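Local coordinates for vinylacetyl-CoA Delta-isomerase (Nitrosopumilus maritimus SCM1, PDB 6VJR), which is an oxygen-tolerant archaeal enzyme that probably dehydrates 4-hydroxybutyryl-CoA and isomerises vinylacetyl-CoA, using bound FAD and a [4Fe-4S] cluster, at residues I39-E44 with A248-Q253; L71-S76 with A106-H111; V224-G229 with A255-D260. All blocks are in the same frame, centred on the assembly; numbering follows the deposited sequence. Where two conformers were deposited one is given.

All three interactions belong to the N-terminal half of the chain, the part related to 4-hydroxyphenylacetate 3-hydroxylase. Interaction 1 is near the iron-sulfur cluster: the side chain of Ala41 is about 8 Å from it. Interaction 3 approaches the flavin through Ile257, whose side chain is about 8 Å from a bound FAD. Interaction 2 is farther from the cluster than interaction 1, about 13 Å at the Asn108 side chain, though the Met107 side chain is about 8 Å from that of the FAD-binding Gly145. Interactions 1 and 3 touch where Gln253 NE2 and Tyr228 OH, 3.2 Å apart, probably hydrogen-bond, whereas interaction 2 keeps nearest-atom separations of about 10 Å from interaction 1 and about 12 Å from interaction 3.

Interaction 1. Residues I39-E44 with A248-Q253; sequences INAVAE and AKFGGQ
Asn40 grips the loop 248-253 with its amide: ND2 donates to Lys249 O at 2.9 Å, the N-H pointing almost straight at a carbonyl lone pair (163° at the hydrogen), and the acceptor lies within the amide plane. With CG beside the backbone N (chi1 -71°), the amide is carried to Lys249 O; CB, placed by the helix backbone, is itself 3.3 Å from that oxygen. Next to this bond the Phe250 ring presents an edge to the helix backbone, CD1 3.6 Å from Ala41 N and CE1 3.6 Å from Asn40 O. Ala41 CB makes an apolar contact with CD1 and lies 3.8 Å from Gly251 O. One face of the ring is covered by Lys249 CG, 3.6 Å above its centre. In the second shell, Arg36 NE binds Asn40 OD1 and so holds the amide from its other end; Asn247 OD1 accepts from Phe250 N. Leu474 of the second subunit also packs on Phe250. This is helix-to-loop packing within the N-terminal HpaB-type region, a side-chain amide bonding a loop carbonyl beside the [4Fe-4S] site, where the side-chain position of Gly251 is about 7 Å from the side chain of the cluster ligand Cys97.

Interaction 2. Residues L71-S76 with A106-H111; sequences LHIAES and AMNSLH
Asn108 holds the loop 71-76 by both ends of its amide, in bonds that are nearly straight. ND2 donates to His72 O at 3.1 Å, tilted 25° from that carbonyl's plane, and OD1 accepts from Ala74 N at 2.8 Å, in the plane of its own carbonyl. The amide spans Ile73 and bonds the loop backbone on either side of it much as a neighbouring strand would, while Ala74 also bonds the backbone of Tyr355. ND2 has a second acceptor in Met104 O, one turn earlier, which further fixes the amide's rotation. This is how helix 101-121, in the helical part of the N-terminal region, receives the link from strand 66-68 to helix 77-94, whose N-cap is Ser76. Packing is close around Ile73: CG2 sits over one face of the His111 imidazole, 3.9 Å from its centroid, a CH-pi contact, and CD1 comes to 3.6 Å from Met107 O. CG anti to the backbone N (chi1 -173°) swings the imidazole toward the loop, under Ile73 CG2, and ND1 hydrogen-bonds Ser352 OG. Between these two segments Leu71 adds a smaller contact, CD2 to Met107 CE at 3.7 Å. Beyond Ala74 the loop leaves the helix, and Glu75 and Ser76, partly exposed, make no contact with it.

Interaction 3. Residues V224-G229 with A255-D260; sequences VTYIYG and ALIILD
The Tyr226 ring has Val224 CG1 on one face, 3.5 Å above its plane and toward the rim, while Ile257 approaches it obliquely, CG1 4.0 Å from CD2 of the tyrosine. Beyond the ring, Tyr226 OH bonds the carbonyl of Ala219. Val224 in turn lies alongside two side chains of the facing strand, all pointing the same way: its CG1 presses on Ile257 CG2 at 3.6 Å, the closest apolar approach here, and its CG2 faces Leu259 CD2. With CG1 anti to the backbone N (chi1 179°), that methyl is the one turned to Ile257 and the Tyr226 ring, and CG2 the one turned to Leu259. Tyr228 and Ala255 continue the same face, which packs in part on strand 195-198. Thr225, Ile227, Leu256 and Ile258 occupy the other face, where the last three meet Pro392, Leu406 and Tyr409 of the third subunit. Thr225-Ile258 and Ile227-Leu256 are antiparallel hydrogen-bonded pairs, alternating with the non-hydrogen-bonded pairs Val224-Leu259, Tyr226-Ile257 and Tyr228-Ala255. Ile258 N reaches Thr225 O at 2.7 Å. Ile227 N meets Leu256 O at 2.9 Å. CA-H...O contacts add to them, as from Val224 CA to Ile258 O at 3.2 Å. Running at 160° to each other, these are neighbouring antiparallel strands of the N-terminal mixed beta sheet, with strand 19-21 beyond Tyr226 and strand 177-188, bearing the FAD-binding Gln187, beyond Ala255.

Interaction 1. Residues I39-E44 with A248-Q253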
loop_
_atom_site.group_PDB
_atom_site.type_symbol
_atom_site.label_atom_id
_atom_site.label_comp_id
_atom_site.label_asym_id
_atom_site.label_seq_id
_atom_site.Cartn_x
_atom_site.Cartn_y
_atom_site.Cartn_z
ATOM N N ILE A 39 31.473 -13.993 12.545
ATOM C CA ILE A 39 32.302 -13.873 13.747
ATOM C C ILE A 39 32.641 -12.416 14.023
ATOM O O ILE A 39 32.634 -11.961 15.164
ATOM C CB ILE A 39 33.502 -14.819 13.630
ATOM C CG1 ILE A 39 32.982 -16.269 13.769
ATOM C CG2 ILE A 39 34.587 -14.500 14.630
ATOM C CD1 ILE A 39 33.963 -17.318 13.341
ATOM N N ASN A 40 33.060 -11.717 12.989
ATOM C CA ASN A 40 33.406 -10.308 13.096
ATOM C C ASN A 40 32.242 -9.498 13.650
ATOM O O ASN A 40 32.456 -8.553 14.410
ATOM C CB ASN A 40 33.825 -9.762 11.742
ATOM C CG ASN A 40 35.161 -10.266 11.255
ATOM O OD1 ASN A 40 35.998 -10.740 12.028
ATOM N ND2 ASN A 40 35.407 -10.130 9.971
ATOM N N ALA A 41 31.032 -9.808 13.196
ATOM C CA ALA A 41 29.842 -9.121 13.682
ATOM C C ALA A 41 29.695 -9.345 15.178
ATOM O O ALA A 41 29.436 -8.401 15.915
ATOM C CB ALA A 41 28.624 -9.555 12.902
ATOM N N VAL A 42 29.792 -10.600 15.635
ATOM C CA VAL A 42 29.708 -10.824 17.067
ATOM C C VAL A 42 30.848 -10.126 17.805
ATOM O O VAL A 42 30.627 -9.576 18.894
ATOM C CB VAL A 42 29.646 -12.317 17.405
ATOM C CG1 VAL A 42 29.545 -12.513 18.898
ATOM C CG2 VAL A 42 28.489 -12.993 16.681
ATOM N N ALA A 43 32.063 -10.121 17.235
ATOM C CA ALA A 43 33.180 -9.476 17.920
ATOM C C ALA A 43 32.861 -8.003 18.177
ATOM O O ALA A 43 33.308 -7.426 19.142
ATOM C CB ALA A 43 34.439 -9.614 17.114
ATOM N N GLU A 44 32.161 -7.353 17.245
ATOM C CA GLU A 44 31.798 -5.944 17.387
ATOM C C GLU A 44 30.872 -5.690 18.587
ATOM O O GLU A 44 30.879 -4.591 19.153
ATOM C CB GLU A 44 31.241 -5.373 16.078
ATOM C CG GLU A 44 30.563 -4.023 16.264
ATOM C CD GLU A 44 31.415 -2.824 16.670
ATOM O OE1 GLU A 44 32.658 -2.922 16.770
ATOM O OE2 GLU A 44 30.776 -1.757 16.944
ATOM N N ALA A 248 32.067 -6.713 3.084
ATOM C CA ALA A 248 33.008 -7.821 3.163
ATOM C C ALA A 248 33.340 -8.197 4.615
ATOM O O ALA A 248 33.744 -9.342 4.874
ATOM C CB ALA A 248 34.251 -7.485 2.423
ATOM N N LYS A 249 33.177 -7.258 5.538
ATOM C CA LYS A 249 33.640 -7.543 6.887
ATOM C C LYS A 249 32.618 -8.274 7.753
ATOM O O LYS A 249 33.014 -8.998 8.673
ATOM C CB LYS A 249 34.045 -6.269 7.621
ATOM C CG LYS A 249 34.652 -6.497 8.998
ATOM C CD LYS A 249 35.285 -5.250 9.593
ATOM C CE LYS A 249 35.915 -5.578 10.897
ATOM N NZ LYS A 249 36.436 -4.349 11.510
ATOM N N PHE A 250 31.321 -8.101 7.452
ATOM C CA PHE A 250 30.267 -8.555 8.340
ATOM C C PHE A 250 29.203 -9.326 7.579
ATOM O O PHE A 250 28.825 -8.941 6.493
ATOM C CB PHE A 250 29.623 -7.366 9.057
ATOM C CG PHE A 250 30.597 -6.510 9.834
ATOM C CD1 PHE A 250 31.165 -7.004 10.990
ATOM C CD2 PHE A 250 30.867 -5.207 9.442
ATOM C CE1 PHE A 250 32.007 -6.209 11.750
ATOM C CE2 PHE A 250 31.703 -4.426 10.196
ATOM C CZ PHE A 250 32.243 -4.905 11.370
ATOM N N GLY A 251 28.655 -10.316 8.260
ATOM C CA GLY A 251 27.538 -11.116 7.772
ATOM C C GLY A 251 26.871 -11.861 8.921
ATOM O O GLY A 251 27.290 -11.780 10.097
ATOM N N GLY A 252 25.876 -12.657 8.550
ATOM C CA GLY A 252 25.152 -13.473 9.514
ATOM C C GLY A 252 25.457 -14.952 9.316
ATOM O O GLY A 252 26.267 -15.340 8.475
ATOM N N GLN A 253 24.872 -15.772 10.186
ATOM C CA GLN A 253 25.136 -17.201 10.203
ATOM C C GLN A 253 23.879 -17.899 10.694
ATOM O O GLN A 253 23.353 -17.519 11.744
ATOM C CB GLN A 253 26.244 -17.514 11.228
ATOM C CG GLN A 253 26.352 -18.992 11.630
ATOM C CD GLN A 253 27.438 -19.205 12.663
ATOM O OE1 GLN A 253 27.188 -19.328 13.869
ATOM N NE2 GLN A 253 28.662 -19.216 12.169
#

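Interaction 2. Residues L71-S76 with A106-H111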
loop_
_atom_site.group_PDB
_atom_site.type_symbol
_atom_site.label_atom_id
_atom_site.label_comp_id
_atom_site.label_asym_id
_atom_site.label_seq_id
_atom_site.Cartn_x
_atom_site.Cartn_y
_atom_site.Cartn_z
ATOM N N LEU A 71 23.886 -9.787 28.103
ATOM C CA LEU A 71 23.773 -10.792 29.166
ATOM C C LEU A 71 22.963 -10.273 30.355
ATOM O O LEU A 71 22.898 -10.930 31.411
ATOM C CB LEU A 71 25.191 -11.160 29.614
ATOM C CG LEU A 71 26.056 -11.906 28.593
ATOM C CD1 LEU A 71 27.525 -11.949 29.021
ATOM C CD2 LEU A 71 25.493 -13.285 28.415
ATOM N N HIS A 72 22.439 -9.060 30.213
ATOM C CA HIS A 72 21.761 -8.379 31.303
ATOM C C HIS A 72 20.270 -8.694 31.344
ATOM O O HIS A 72 19.585 -8.617 30.334
ATOM C CB HIS A 72 21.998 -6.878 31.209
ATOM C CG HIS A 72 21.349 -6.099 32.286
ATOM N ND1 HIS A 72 21.700 -6.215 33.614
ATOM C CD2 HIS A 72 20.518 -5.056 32.225
ATOM C CE1 HIS A 72 20.998 -5.316 34.312
ATOM N NE2 HIS A 72 20.308 -4.573 33.477
ATOM N N ILE A 73 19.788 -9.016 32.551
ATOM C CA ILE A 73 18.381 -9.257 32.819
ATOM C C ILE A 73 17.783 -7.888 33.199
ATOM O O ILE A 73 18.174 -7.246 34.170
ATOM C CB ILE A 73 18.157 -10.297 33.917
ATOM C CG1 ILE A 73 18.824 -11.669 33.646
ATOM C CG2 ILE A 73 16.679 -10.419 34.208
ATOM C CD1 ILE A 73 18.351 -12.416 32.439
ATOM N N ALA A 74 16.898 -7.408 32.324
ATOM C CA ALA A 74 16.428 -6.021 32.376
ATOM C C ALA A 74 15.707 -5.735 33.685
ATOM O O ALA A 74 14.812 -6.465 34.068
ATOM C CB ALA A 74 15.508 -5.767 31.202
ATOM N N GLU A 75 16.118 -4.650 34.346
ATOM C CA GLU A 75 15.683 -4.321 35.689
ATOM C C GLU A 75 14.710 -3.143 35.701
ATOM O O GLU A 75 14.250 -2.769 36.774
ATOM C CB GLU A 75 16.859 -3.994 36.628
ATOM C CG GLU A 75 17.937 -5.066 36.653
ATOM C CD GLU A 75 19.106 -4.892 37.613
ATOM O OE1 GLU A 75 19.115 -3.895 38.375
ATOM O OE2 GLU A 75 20.019 -5.778 37.587
ATOM N N SER A 76 14.366 -2.620 34.512
ATOM C CA SER A 76 13.607 -1.385 34.385
ATOM C C SER A 76 13.145 -1.260 32.940
ATOM O O SER A 76 13.715 -1.928 32.095
ATOM C CB SER A 76 14.374 -0.162 34.775
ATOM O OG SER A 76 15.472 0.058 33.897
ATOM N N ALA A 106 15.992 -14.748 25.079
ATOM C CA ALA A 106 15.780 -16.045 25.709
ATOM C C ALA A 106 16.006 -15.953 27.219
ATOM O O ALA A 106 15.167 -16.433 27.984
ATOM C CB ALA A 106 16.699 -17.091 25.088
ATOM N N MET A 107 17.098 -15.312 27.638
ATOM C CA MET A 107 17.443 -15.256 29.063
ATOM C C MET A 107 16.409 -14.433 29.830
ATOM O O MET A 107 16.006 -14.778 30.941
ATOM C CB MET A 107 18.869 -14.752 29.288
ATOM C CG MET A 107 19.831 -15.831 28.808
ATOM S SD MET A 107 21.434 -15.837 29.571
ATOM C CE MET A 107 21.913 -14.322 28.765
ATOM N N ASN A 108 16.024 -13.299 29.240
ATOM C CA ASN A 108 15.047 -12.429 29.866
ATOM C C ASN A 108 13.716 -13.183 30.048
ATOM O O ASN A 108 13.088 -13.097 31.083
ATOM C CB ASN A 108 14.970 -11.101 29.129
ATOM C CG ASN A 108 16.040 -10.139 29.628
ATOM O OD1 ASN A 108 15.816 -9.344 30.542
ATOM N ND2 ASN A 108 17.226 -10.218 29.057
ATOM N N SER A 109 13.273 -13.897 29.014
ATOM C CA SER A 109 12.028 -14.644 29.082
ATOM C C SER A 109 12.099 -15.810 30.073
ATOM O O SER A 109 11.136 -16.108 30.803
ATOM C CB SER A 109 11.603 -15.064 27.673
ATOM O OG SER A 109 12.496 -15.977 27.046
ATOM N N LEU A 110 13.242 -16.496 30.108
ATOM C CA LEU A 110 13.426 -17.584 31.069
ATOM C C LEU A 110 13.441 -17.097 32.502
ATOM O O LEU A 110 12.996 -17.825 33.380
ATOM C CB LEU A 110 14.683 -18.358 30.760
ATOM C CG LEU A 110 14.568 -19.317 29.593
ATOM C CD1 LEU A 110 15.952 -19.727 29.133
ATOM C CD2 LEU A 110 13.705 -20.533 29.950
ATOM N N HIS A 111 13.920 -15.874 32.736
ATOM C CA HIS A 111 14.018 -15.402 34.106
ATOM C C HIS A 111 12.629 -15.378 34.754
ATOM O O HIS A 111 12.426 -15.923 35.843
ATOM C CB HIS A 111 14.670 -14.022 34.123
ATOM C CG HIS A 111 14.982 -13.510 35.473
ATOM N ND1 HIS A 111 14.015 -12.944 36.270
ATOM C CD2 HIS A 111 16.138 -13.477 36.185
ATOM C CE1 HIS A 111 14.596 -12.546 37.418
ATOM N NE2 HIS A 111 15.878 -12.862 37.394
#

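Interaction 3. Residues V224-G229 with A255-D260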
loop_
_atom_site.group_PDB
_atom_site.type_symbol
_atom_site.label_atom_id
_atom_site.label_comp_id
_atom_site.label_asym_id
_atom_site.label_seq_id
_atom_site.Cartn_x
_atom_site.Cartn_y
_atom_site.Cartn_z
ATOM N N VAL A 224 26.121 -33.447 19.132
ATOM C CA VAL A 224 25.634 -32.333 18.329
ATOM C C VAL A 224 26.341 -32.339 16.985
ATOM O O VAL A 224 27.556 -32.465 16.905
ATOM C CB VAL A 224 25.876 -30.975 19.010
ATOM C CG1 VAL A 224 25.378 -29.832 18.135
ATOM C CG2 VAL A 224 25.246 -30.902 20.410
ATOM N N THR A 225 25.546 -32.179 15.927
ATOM C CA THR A 225 26.061 -31.924 14.594
ATOM C C THR A 225 25.440 -30.622 14.084
ATOM O O THR A 225 24.227 -30.426 14.228
ATOM C CB THR A 225 25.686 -33.077 13.656
ATOM O OG1 THR A 225 26.130 -34.347 14.161
ATOM C CG2 THR A 225 26.249 -32.827 12.270
ATOM N N TYR A 226 26.279 -29.770 13.481
ATOM C CA TYR A 226 25.828 -28.525 12.856
ATOM C C TYR A 226 25.910 -28.668 11.349
ATOM O O TYR A 226 26.953 -29.085 10.825
ATOM C CB TYR A 226 26.684 -27.322 13.273
ATOM C CG TYR A 226 26.710 -27.048 14.758
ATOM C CD1 TYR A 226 27.654 -27.664 15.564
ATOM C CD2 TYR A 226 25.801 -26.198 15.365
ATOM C CE1 TYR A 226 27.713 -27.419 16.931
ATOM C CE2 TYR A 226 25.853 -25.941 16.727
ATOM C CZ TYR A 226 26.805 -26.556 17.517
ATOM O OH TYR A 226 26.793 -26.268 18.857
ATOM N N ILE A 227 24.807 -28.320 10.657
ATOM C CA ILE A 227 24.787 -28.323 9.207
ATOM C C ILE A 227 24.507 -26.893 8.740
ATOM O O ILE A 227 23.442 -26.366 8.990
ATOM C CB ILE A 227 23.816 -29.349 8.626
ATOM C CG1 ILE A 227 24.028 -30.759 9.205
ATOM C CG2 ILE A 227 23.985 -29.345 7.110
ATOM C CD1 ILE A 227 23.008 -31.770 8.757
ATOM N N TYR A 228 25.515 -26.277 8.135
ATOM C CA TYR A 228 25.486 -24.854 7.839
ATOM C C TYR A 228 24.424 -24.547 6.781
ATOM O O TYR A 228 24.278 -25.280 5.829
ATOM C CB TYR A 228 26.867 -24.423 7.343
ATOM C CG TYR A 228 27.286 -23.015 7.743
ATOM C CD1 TYR A 228 27.936 -22.793 8.956
ATOM C CD2 TYR A 228 27.055 -21.918 6.929
ATOM C CE1 TYR A 228 28.270 -21.532 9.378
ATOM C CE2 TYR A 228 27.424 -20.642 7.337
ATOM C CZ TYR A 228 28.052 -20.462 8.550
ATOM O OH TYR A 228 28.413 -19.215 8.959
ATOM N N GLY A 229 23.743 -23.408 6.909
ATOM C CA GLY A 229 22.835 -22.956 5.871
ATOM C C GLY A 229 23.541 -22.158 4.772
ATOM O O GLY A 229 24.403 -21.346 5.017
ATOM N N ALA A 255 22.497 -22.190 11.101
ATOM C CA ALA A 255 22.763 -23.608 10.907
ATOM C C ALA A 255 21.615 -24.431 11.496
ATOM O O ALA A 255 20.895 -23.971 12.375
ATOM C CB ALA A 255 24.099 -23.996 11.520
ATOM N N LEU A 256 21.519 -25.679 11.033
ATOM C CA LEU A 256 20.665 -26.700 11.614
ATOM C C LEU A 256 21.477 -27.450 12.665
ATOM O O LEU A 256 22.545 -27.985 12.375
ATOM C CB LEU A 256 20.221 -27.610 10.476
ATOM C CG LEU A 256 19.340 -28.798 10.849
ATOM C CD1 LEU A 256 18.012 -28.422 11.445
ATOM C CD2 LEU A 256 19.181 -29.715 9.660
ATOM N N ILE A 257 20.946 -27.481 13.880
ATOM C CA ILE A 257 21.581 -28.165 14.993
ATOM C C ILE A 257 20.876 -29.508 15.188
ATOM O O ILE A 257 19.672 -29.572 15.478
ATOM C CB ILE A 257 21.493 -27.351 16.276
ATOM C CG1 ILE A 257 21.930 -25.900 16.116
ATOM C CG2 ILE A 257 22.296 -28.066 17.366
ATOM C CD1 ILE A 257 21.813 -25.108 17.399
ATOM N N ILE A 258 21.617 -30.576 14.949
ATOM C CA ILE A 258 21.113 -31.914 15.195
ATOM C C ILE A 258 21.546 -32.360 16.586
ATOM O O ILE A 258 22.695 -32.165 16.958
ATOM C CB ILE A 258 21.577 -32.914 14.134
ATOM C CG1 ILE A 258 21.457 -32.368 12.704
ATOM C CG2 ILE A 258 20.840 -34.245 14.354
ATOM C CD1 ILE A 258 20.036 -32.095 12.262
ATOM N N LEU A 259 20.608 -32.956 17.340
ATOM C CA LEU A 259 20.866 -33.482 18.675
ATOM C C LEU A 259 20.609 -34.985 18.716
ATOM O O LEU A 259 19.487 -35.433 18.409
ATOM C CB LEU A 259 19.918 -32.781 19.648
ATOM C CG LEU A 259 19.894 -31.250 19.574
ATOM C CD1 LEU A 259 18.656 -30.647 20.215
ATOM C CD2 LEU A 259 21.117 -30.678 20.197
ATOM N N ASP A 260 21.642 -35.762 19.050
ATOM C CA ASP A 260 21.557 -37.215 19.194
ATOM C C ASP A 260 21.936 -37.584 20.626
ATOM O O ASP A 260 23.103 -37.727 20.978
ATOM C CB ASP A 260 22.431 -37.929 18.186
ATOM C CG ASP A 260 22.321 -39.438 18.232
ATOM O OD1 ASP A 260 21.389 -39.937 18.887
ATOM O OD2 ASP A 260 23.190 -40.105 17.638
#